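Local coordinates for protein restriction endonuclease (Mycobacterium sp., PDB 4F0Q) that cleaves DNA in a cytosine-methylation-dependent manner as a tetrameric endonuclease, with a PD-(D/E)XK-family nuclease region that binds magnesium, at residues L22-D27 and G214-V219; A83-R88 and P154-F159; G180-E185 and L208-G213. One frame throughout, in Å; residues are numbered along the deposited sequence.

Contact 1 of 3, residues L22-D27 and G214-V219; sequences LVFVGD and GEIDGV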
loop_
_atom_site.group_PDB
_atom_site.type_symbol
_atom_site.label_atom_id
_atom_site.label_comp_id
_atom_site.label_asym_id
_atom_site.label_seq_id
_atom_site.Cartn_x
_atom_site.Cartn_y
_atom_site.Cartn_z
ATOM N N LEU A 22 22.790 27.624 -22.045
ATOM C CA LEU A 22 22.178 26.628 -21.177
ATOM C C LEU A 22 22.430 26.904 -19.700
ATOM O O LEU A 22 23.577 27.008 -19.265
ATOM C CB LEU A 22 22.700 25.234 -21.528
ATOM C CG LEU A 22 22.629 24.821 -22.999
ATOM C CD1 LEU A 22 23.193 23.421 -23.184
ATOM C CD2 LEU A 22 21.202 24.902 -23.513
ATOM N N VAL A 23 21.352 27.017 -18.933
ATOM C CA VAL A 23 21.462 27.106 -17.483
ATOM C C VAL A 23 21.021 25.782 -16.866
ATOM O O VAL A 23 19.963 25.252 -17.201
ATOM C CB VAL A 23 20.646 28.288 -16.907
ATOM C CG1 VAL A 23 19.204 28.234 -17.380
ATOM C CG2 VAL A 23 20.720 28.302 -15.386
ATOM N N PHE A 24 21.848 25.237 -15.981
ATOM C CA PHE A 24 21.571 23.933 -15.392
ATOM C C PHE A 24 21.022 24.053 -13.977
ATOM O O PHE A 24 21.219 25.066 -13.309
ATOM C CB PHE A 24 22.830 23.063 -15.403
ATOM C CG PHE A 24 23.358 22.783 -16.779
ATOM C CD1 PHE A 24 22.901 21.693 -17.502
ATOM C CD2 PHE A 24 24.306 23.613 -17.353
ATOM C CE1 PHE A 24 23.383 21.435 -18.770
ATOM C CE2 PHE A 24 24.792 23.360 -18.621
ATOM C CZ PHE A 24 24.331 22.269 -19.331
ATOM N N VAL A 25 20.325 23.015 -13.529
ATOM C CA VAL A 25 19.760 23.002 -12.185
ATOM C C VAL A 25 20.868 22.995 -11.139
ATOM O O VAL A 25 21.657 22.053 -11.063
ATOM C CB VAL A 25 18.843 21.785 -11.967
ATOM C CG1 VAL A 25 18.296 21.785 -10.549
ATOM C CG2 VAL A 25 17.710 21.789 -12.979
ATOM N N GLY A 26 20.926 24.055 -10.341
ATOM C CA GLY A 26 21.943 24.180 -9.314
ATOM C C GLY A 26 22.971 25.244 -9.647
ATOM O O GLY A 26 23.856 25.531 -8.841
ATOM N N ASP A 27 22.852 25.827 -10.837
ATOM C CA ASP A 27 23.761 26.883 -11.274
ATOM C C ASP A 27 23.704 28.088 -10.344
ATOM O O ASP A 27 22.629 28.613 -10.054
ATOM C CB ASP A 27 23.449 27.314 -12.708
ATOM C CG ASP A 27 23.990 26.343 -13.741
ATOM O OD1 ASP A 27 24.292 25.188 -13.376
ATOM O OD2 ASP A 27 24.110 26.735 -14.922
ATOM N N GLY A 214 15.684 16.558 -19.970
ATOM C CA GLY A 214 15.928 15.689 -21.106
ATOM C C GLY A 214 17.406 15.426 -21.324
ATOM O O GLY A 214 18.073 14.849 -20.468
ATOM N N GLU A 215 17.922 15.858 -22.472
ATOM C CA GLU A 215 19.323 15.634 -22.817
ATOM C C GLU A 215 20.281 16.437 -21.940
ATOM O O GLU A 215 21.472 16.135 -21.870
ATOM C CB GLU A 215 19.571 15.949 -24.294
ATOM C CG GLU A 215 18.912 14.972 -25.251
ATOM C CD GLU A 215 19.229 15.273 -26.701
ATOM O OE1 GLU A 215 19.883 16.303 -26.966
ATOM O OE2 GLU A 215 18.826 14.479 -27.576
ATOM N N ILE A 216 19.757 17.465 -21.281
ATOM C CA ILE A 216 20.541 18.256 -20.339
ATOM C C ILE A 216 19.760 18.441 -19.042
ATOM O O ILE A 216 18.533 18.368 -19.037
ATOM C CB ILE A 216 20.899 19.640 -20.914
ATOM C CG1 ILE A 216 19.628 20.417 -21.264
ATOM C CG2 ILE A 216 21.790 19.500 -22.135
ATOM C CD1 ILE A 216 19.888 21.820 -21.762
ATOM N N ASP A 217 20.468 18.671 -17.942
ATOM C CA ASP A 217 19.807 18.939 -16.670
ATOM C C ASP A 217 19.613 20.440 -16.491
ATOM O O ASP A 217 20.209 21.054 -15.609
ATOM C CB ASP A 217 20.604 18.361 -15.501
ATOM C CG ASP A 217 19.843 18.427 -14.189
ATOM O OD1 ASP A 217 18.600 18.319 -14.217
ATOM O OD2 ASP A 217 20.485 18.594 -13.130
ATOM N N GLY A 218 18.775 21.024 -17.340
ATOM C CA GLY A 218 18.517 22.450 -17.304
ATOM C C GLY A 218 17.736 22.911 -18.518
ATOM O O GLY A 218 17.104 22.104 -19.199
ATOM N N VAL A 219 17.776 24.211 -18.793
ATOM C CA VAL A 219 17.035 24.769 -19.920
ATOM C C VAL A 219 17.869 25.738 -20.754
ATOM O O VAL A 219 18.886 26.263 -20.296
ATOM C CB VAL A 219 15.752 25.501 -19.459
ATOM C CG1 VAL A 219 14.768 24.526 -18.825
ATOM C CG2 VAL A 219 16.097 26.627 -18.498
#

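Contact 2 of 3, residues A83-R88 and P154-F159; sequences ALIAIR and PPLFLF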
loop_
_atom_site.group_PDB
_atom_site.type_symbol
_atom_site.label_atom_id
_atom_site.label_comp_id
_atom_site.label_asym_id
_atom_site.label_seq_id
_atom_site.Cartn_x
_atom_site.Cartn_y
_atom_site.Cartn_z
ATOM N N ALA A 83 5.035 35.701 -20.712
ATOM C CA ALA A 83 6.257 34.986 -21.071
ATOM C C ALA A 83 6.663 33.943 -20.032
ATOM O O ALA A 83 6.869 32.775 -20.364
ATOM C CB ALA A 83 7.393 35.970 -21.304
ATOM N N LEU A 84 6.779 34.370 -18.781
ATOM C CA LEU A 84 7.179 33.471 -17.704
ATOM C C LEU A 84 6.884 34.077 -16.340
ATOM O O LEU A 84 6.544 35.255 -16.231
ATOM C CB LEU A 84 8.671 33.136 -17.799
ATOM C CG LEU A 84 9.676 34.136 -17.213
ATOM C CD1 LEU A 84 11.063 33.517 -17.157
ATOM C CD2 LEU A 84 9.710 35.437 -18.003
ATOM N N ILE A 85 7.015 33.258 -15.303
ATOM C CA ILE A 85 6.943 33.736 -13.930
ATOM C C ILE A 85 8.221 33.362 -13.189
ATOM O O ILE A 85 8.531 32.182 -13.020
ATOM C CB ILE A 85 5.720 33.174 -13.185
ATOM C CG1 ILE A 85 4.429 33.738 -13.782
ATOM C CG2 ILE A 85 5.800 33.510 -11.704
ATOM C CD1 ILE A 85 3.180 33.287 -13.064
ATOM N N ALA A 86 8.966 34.376 -12.761
ATOM C CA ALA A 86 10.225 34.165 -12.058
ATOM C C ALA A 86 10.014 34.210 -10.551
ATOM O O ALA A 86 9.598 35.230 -10.005
ATOM C CB ALA A 86 11.247 35.207 -12.484
ATOM N N ILE A 87 10.305 33.100 -9.883
ATOM C CA ILE A 87 10.093 32.993 -8.444
ATOM C C ILE A 87 11.407 32.929 -7.671
ATOM O O ILE A 87 12.271 32.100 -7.957
ATOM C CB ILE A 87 9.217 31.770 -8.097
ATOM C CG1 ILE A 87 7.772 32.012 -8.535
ATOM C CG2 ILE A 87 9.270 31.471 -6.609
ATOM C CD1 ILE A 87 6.867 30.818 -8.337
ATOM N N ARG A 88 11.550 33.821 -6.695
ATOM C CA ARG A 88 12.733 33.854 -5.846
ATOM C C ARG A 88 12.367 33.473 -4.416
ATOM O O ARG A 88 11.712 34.236 -3.706
ATOM C CB ARG A 88 13.374 35.241 -5.877
ATOM C CG ARG A 88 14.558 35.406 -4.941
ATOM C CD ARG A 88 15.180 36.781 -5.099
ATOM N NE ARG A 88 16.191 37.049 -4.081
ATOM C CZ ARG A 88 16.898 38.172 -4.013
ATOM N NH1 ARG A 88 16.706 39.133 -4.907
ATOM N NH2 ARG A 88 17.798 38.334 -3.053
ATOM N N PRO A 154 2.634 30.388 -18.840
ATOM C CA PRO A 154 3.970 30.877 -18.486
ATOM C C PRO A 154 4.718 29.907 -17.576
ATOM O O PRO A 154 4.231 29.585 -16.492
ATOM C CB PRO A 154 3.677 32.183 -17.744
ATOM C CG PRO A 154 2.315 31.994 -17.176
ATOM C CD PRO A 154 1.566 31.146 -18.163
ATOM N N PRO A 155 5.894 29.439 -18.018
ATOM C CA PRO A 155 6.743 28.540 -17.229
ATOM C C PRO A 155 7.158 29.168 -15.904
ATOM O O PRO A 155 7.451 30.361 -15.857
ATOM C CB PRO A 155 7.972 28.347 -18.123
ATOM C CG PRO A 155 7.483 28.618 -19.501
ATOM C CD PRO A 155 6.454 29.694 -19.356
ATOM N N LEU A 156 7.179 28.370 -14.842
ATOM C CA LEU A 156 7.614 28.857 -13.537
ATOM C C LEU A 156 9.084 28.540 -13.285
ATOM O O LEU A 156 9.428 27.455 -12.813
ATOM C CB LEU A 156 6.742 28.284 -12.415
ATOM C CG LEU A 156 5.543 29.129 -11.970
ATOM C CD1 LEU A 156 4.529 29.297 -13.094
ATOM C CD2 LEU A 156 4.889 28.525 -10.739
ATOM N N PHE A 157 9.946 29.499 -13.610
ATOM C CA PHE A 157 11.378 29.363 -13.379
ATOM C C PHE A 157 11.703 29.613 -11.914
ATOM O O PHE A 157 11.581 30.735 -11.423
ATOM C CB PHE A 157 12.160 30.331 -14.268
ATOM C CG PHE A 157 12.384 29.826 -15.663
ATOM C CD1 PHE A 157 11.313 29.507 -16.481
ATOM C CD2 PHE A 157 13.668 29.674 -16.159
ATOM C CE1 PHE A 157 11.519 29.039 -17.764
ATOM C CE2 PHE A 157 13.880 29.211 -17.444
ATOM C CZ PHE A 157 12.804 28.894 -18.247
ATOM N N LEU A 158 12.115 28.558 -11.221
ATOM C CA LEU A 158 12.372 28.643 -9.791
ATOM C C LEU A 158 13.801 29.079 -9.485
ATOM O O LEU A 158 14.750 28.627 -10.120
ATOM C CB LEU A 158 12.074 27.303 -9.117
ATOM C CG LEU A 158 10.661 26.762 -9.344
ATOM C CD1 LEU A 158 10.477 25.415 -8.667
ATOM C CD2 LEU A 158 9.621 27.758 -8.855
ATOM N N PHE A 159 13.935 29.969 -8.509
ATOM C CA PHE A 159 15.239 30.396 -8.023
ATOM C C PHE A 159 15.217 30.452 -6.502
ATOM O O PHE A 159 14.172 30.703 -5.904
ATOM C CB PHE A 159 15.607 31.771 -8.586
ATOM C CG PHE A 159 15.764 31.797 -10.078
ATOM C CD1 PHE A 159 16.983 31.495 -10.664
ATOM C CD2 PHE A 159 14.697 32.127 -10.897
ATOM C CE1 PHE A 159 17.132 31.519 -12.036
ATOM C CE2 PHE A 159 14.841 32.152 -12.270
ATOM C CZ PHE A 159 16.060 31.847 -12.840
HETATM O O HOH W 1 8.920 30.457 -10.965
#

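Contact 3 of 3, residues G180-E185 and L208-G213; sequences GAAIIE and LAVVSG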
loop_
_atom_site.group_PDB
_atom_site.type_symbol
_atom_site.label_atom_id
_atom_site.label_comp_id
_atom_site.label_asym_id
_atom_site.label_seq_id
_atom_site.Cartn_x
_atom_site.Cartn_y
_atom_site.Cartn_z
ATOM N N GLY A 180 15.130 25.048 -11.854
ATOM C CA GLY A 180 14.391 24.463 -12.957
ATOM C C GLY A 180 13.105 25.183 -13.317
ATOM O O GLY A 180 12.725 26.168 -12.681
ATOM N N ALA A 181 12.441 24.688 -14.356
ATOM C CA ALA A 181 11.141 25.203 -14.766
ATOM C C ALA A 181 10.051 24.301 -14.201
ATOM O O ALA A 181 10.183 23.079 -14.212
ATOM C CB ALA A 181 11.050 25.266 -16.284
ATOM N N ALA A 182 8.974 24.903 -13.707
ATOM C CA ALA A 182 7.940 24.139 -13.017
ATOM C C ALA A 182 6.542 24.324 -13.602
ATOM O O ALA A 182 6.216 25.372 -14.160
ATOM C CB ALA A 182 7.942 24.476 -11.531
ATOM N N ILE A 183 5.725 23.284 -13.465
ATOM C CA ILE A 183 4.314 23.345 -13.821
ATOM C C ILE A 183 3.494 23.376 -12.539
ATOM O O ILE A 183 3.782 22.636 -11.599
ATOM C CB ILE A 183 3.885 22.107 -14.633
ATOM C CG1 ILE A 183 4.813 21.898 -15.828
ATOM C CG2 ILE A 183 2.439 22.235 -15.089
ATOM C CD1 ILE A 183 4.450 20.698 -16.671
ATOM N N ILE A 184 2.481 24.233 -12.493
ATOM C CA ILE A 184 1.572 24.244 -11.357
ATOM C C ILE A 184 0.724 22.977 -11.378
ATOM O O ILE A 184 -0.271 22.892 -12.099
ATOM C CB ILE A 184 0.657 25.485 -11.362
ATOM C CG1 ILE A 184 1.497 26.761 -11.315
ATOM C CG2 ILE A 184 -0.306 25.444 -10.183
ATOM C CD1 ILE A 184 0.677 28.028 -11.245
ATOM N N GLU A 185 1.135 21.987 -10.592
ATOM C CA GLU A 185 0.418 20.721 -10.533
ATOM C C GLU A 185 -0.837 20.851 -9.682
ATOM O O GLU A 185 -1.879 20.276 -10.004
ATOM C CB GLU A 185 1.314 19.609 -9.987
ATOM C CG GLU A 185 0.649 18.243 -9.974
ATOM C CD GLU A 185 1.540 17.165 -9.395
ATOM O OE1 GLU A 185 2.479 17.505 -8.645
ATOM O OE2 GLU A 185 1.305 15.976 -9.698
ATOM N N LEU A 208 4.194 22.250 -7.136
ATOM C CA LEU A 208 4.861 22.509 -8.404
ATOM C C LEU A 208 5.678 21.306 -8.853
ATOM O O LEU A 208 6.348 20.656 -8.047
ATOM C CB LEU A 208 5.771 23.736 -8.291
ATOM C CG LEU A 208 5.122 25.051 -7.857
ATOM C CD1 LEU A 208 6.165 26.152 -7.769
ATOM C CD2 LEU A 208 4.005 25.442 -8.809
ATOM N N ALA A 209 5.620 21.019 -10.148
ATOM C CA ALA A 209 6.362 19.909 -10.727
ATOM C C ALA A 209 7.494 20.418 -11.611
ATOM O O ALA A 209 7.257 20.911 -12.714
ATOM C CB ALA A 209 5.430 19.011 -11.524
ATOM N N VAL A 210 8.722 20.306 -11.118
ATOM C CA VAL A 210 9.893 20.697 -11.893
ATOM C C VAL A 210 10.119 19.700 -13.023
ATOM O O VAL A 210 10.332 18.515 -12.780
ATOM C CB VAL A 210 11.154 20.773 -11.015
ATOM C CG1 VAL A 210 12.365 21.144 -11.855
ATOM C CG2 VAL A 210 10.954 21.776 -9.891
ATOM N N VAL A 211 10.068 20.188 -14.259
ATOM C CA VAL A 211 10.153 19.319 -15.429
ATOM C C VAL A 211 11.567 18.811 -15.701
ATOM O O VAL A 211 12.548 19.530 -15.509
ATOM C CB VAL A 211 9.608 20.015 -16.698
ATOM C CG1 VAL A 211 8.115 20.256 -16.571
ATOM C CG2 VAL A 211 10.344 21.322 -16.950
ATOM N N SER A 212 11.656 17.562 -16.148
ATOM C CA SER A 212 12.929 16.975 -16.544
ATOM C C SER A 212 13.483 17.712 -17.757
ATOM O O SER A 212 12.736 18.078 -18.664
ATOM C CB SER A 212 12.755 15.490 -16.865
ATOM O OG SER A 212 13.976 14.914 -17.296
ATOM N N GLY A 213 14.793 17.930 -17.769
ATOM C CA GLY A 213 15.425 18.684 -18.835
ATOM C C GLY A 213 15.661 17.881 -20.100
ATOM O O GLY A 213 15.820 18.448 -21.180
HETATM O O HOH W 2 13.566 21.859 -15.619
#

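Contact 1 of 3, residues L22-D27 and G214-V219
A small antiparallel two-stranded sheet in the N-terminal half of the chain pairs strand 22-24 with the start of strand 218-220, joining the segment that follows helix 6-17 to one almost two hundred residues further on. Val23 and Val219 form its hydrogen-bonded pair: Val23 N donates a hydrogen bond to Val219 O at 2.9 Å, and Val219 N donates one to Val23 O. A third bond, Val25 N to Asp217 O at 2.9 Å, extends the pairing beyond the strand proper, where Asp217 is the centre of an inverse gamma turn. Between these bonds Phe24 faces Gly218 at a CA-CA distance of only 3.9 Å; Gly218, with no side chain, lets the backbones come this close, its CA 3.2 Å from Val23 O. The two valines lie side by side, CG1 of Val23 packing on CG2 of Val219, and both side chains also touch Phe178 of strand 175-193. Elsewhere Ile216 serves two neighbours. Its CB meets CE1 of the Phe24 ring at 3.7 Å, while CG1, set between the backbone N and carbonyl carbon (chi1 59°), carries CD1 to both methyls of Leu22. Phe24 and Ile216 also pack on Leu125 of the second subunit, so this small sheet contributes to the tetramer interface. The Asp217 side chain runs at about a right angle to that of Val25, and its OD2 forms a salt bridge with Arg261. A type II turn from Phe24 to Asp27 closes the first segment, and Asp27 OD2 accepts a hydrogen bond from Phe24 N at 2.9 Å, approached from above the carboxylate plane.

Contact 2 of 3, residues A83-R88 and P154-F159
Ile87 meets Leu156 and Leu158 on one face of a parallel strand pair, 85-88 beside 156-159. From Ile87 CB, which touches Leu158 CD2 at 4.1 Å, the chain leaves with CG1 anti to the carbonyl carbon (chi1 -71°) and runs on extended, carrying CD1 to Leu156 CD2 at 3.9 Å and back within contact of Leu158 CD2. Ile87 and Leu158 thus run alongside each other, whereas Leu156 slants across the isoleucine and uses its other methyl, CD1, against CB of Ile85. On the face bearing Ala86 and Phe157, CD1 of Leu84 sits over one side of the Phe157 ring, 4.1 Å from its CD1.

The backbones are joined in parallel-sheet fashion. Ile85 N and Ile87 N give almost straight bonds to Pro155 O and Phe157 O, and Phe159 N reaches Ile87 O at 2.8 Å. The return bond from Phe157 N to Ile85 O is weak, bent to 129° at the hydrogen. Water 1 lies beside it, donating to Ile85 O at 2.7 Å and more weakly to Phe157 O, which gives both carbonyls a second partner. The ring of Phe159 turns its edge to Ile87 O.

The pair lies inside the mixed sheet of the N-terminal half, strand 67-69 flanking it beyond Ala86 and Arg88 and strand 175-193 beyond Leu156 and Leu158. Helix 130-142 covers the face of Ile85 and Leu156, and helix 222-227 packs against Leu84 and Phe157.

Contact 3 of 3, residues G180-E185 and L208-G213
Three backbone hydrogen bonds join strands 175-193 and 200-210 where this antiparallel beta hairpin approaches its open end. Ile183 and Ala209 form the hydrogen-bonded pair. Ala209 N meets Ile183 O at 2.8 Å in the carbonyl plane, but Ile183 N reaches Ala209 O from well above that carbonyl's plane, 42° out of it, although the N-H itself points fairly straight at the oxygen. The third bond, Val211 N to Ala181 O at 2.9 Å, is followed by water 2, which donates to Val211 O at 2.5 Å and accepts a longer bond from Ala181 N, bridging the two strands as they separate. The Glu185 carboxylate forms salt bridges with Arg260 through OE1 and with Arg313 of the third subunit through OE2.

The packing differs on the two faces. Beside Ile183, CG1 of Val211 lies across the isoleucine tip, 3.7 Å from CD1, the two side chains at about a right angle. Val211 CG1 is anti to the carbonyl carbon (chi1 -66°), which leaves CG2 between the backbone N and the carbonyl carbon, 3.3 Å from Ala181 O. On the face of Ala182 and Ile184, Leu208 touches Ala182 CB with its own CB and sends CD2 alongside Ile184, 3.8 Å from CG1.

Strand 156-166 lies next to 175-193 in the same sheet and strand 111-115 next to 200-210. Helix 243-251 covers Ile183 and Val211 with Trp245, while helix 130-142 reaches Ile183 and Ile184 through His142.

Contacts 2 and 3 are buried and belong to one mixed sheet, because strands 156-166 and 175-193 are neighbours in it: Leu156 O lies 2.7 Å from Ala182 N, a probable hydrogen bond, and Leu156 CD2 packs on Leu208 CD2. One pairing is parallel and the other antiparallel, yet both pack largely apolar side chains, aromatic as well as aliphatic in contact 2, and each includes a bridging water. Contact 1 lies farther from the chain centre and is partly buried, a separate two-stranded sheet. It meets contact 2 through Val219 CG2 and Phe157 CE2. Contact 1 also packs on the second subunit, and Glu185 of contact 3 pairs with Arg313 of the third subunit, whereas contact 2 stays within its chain.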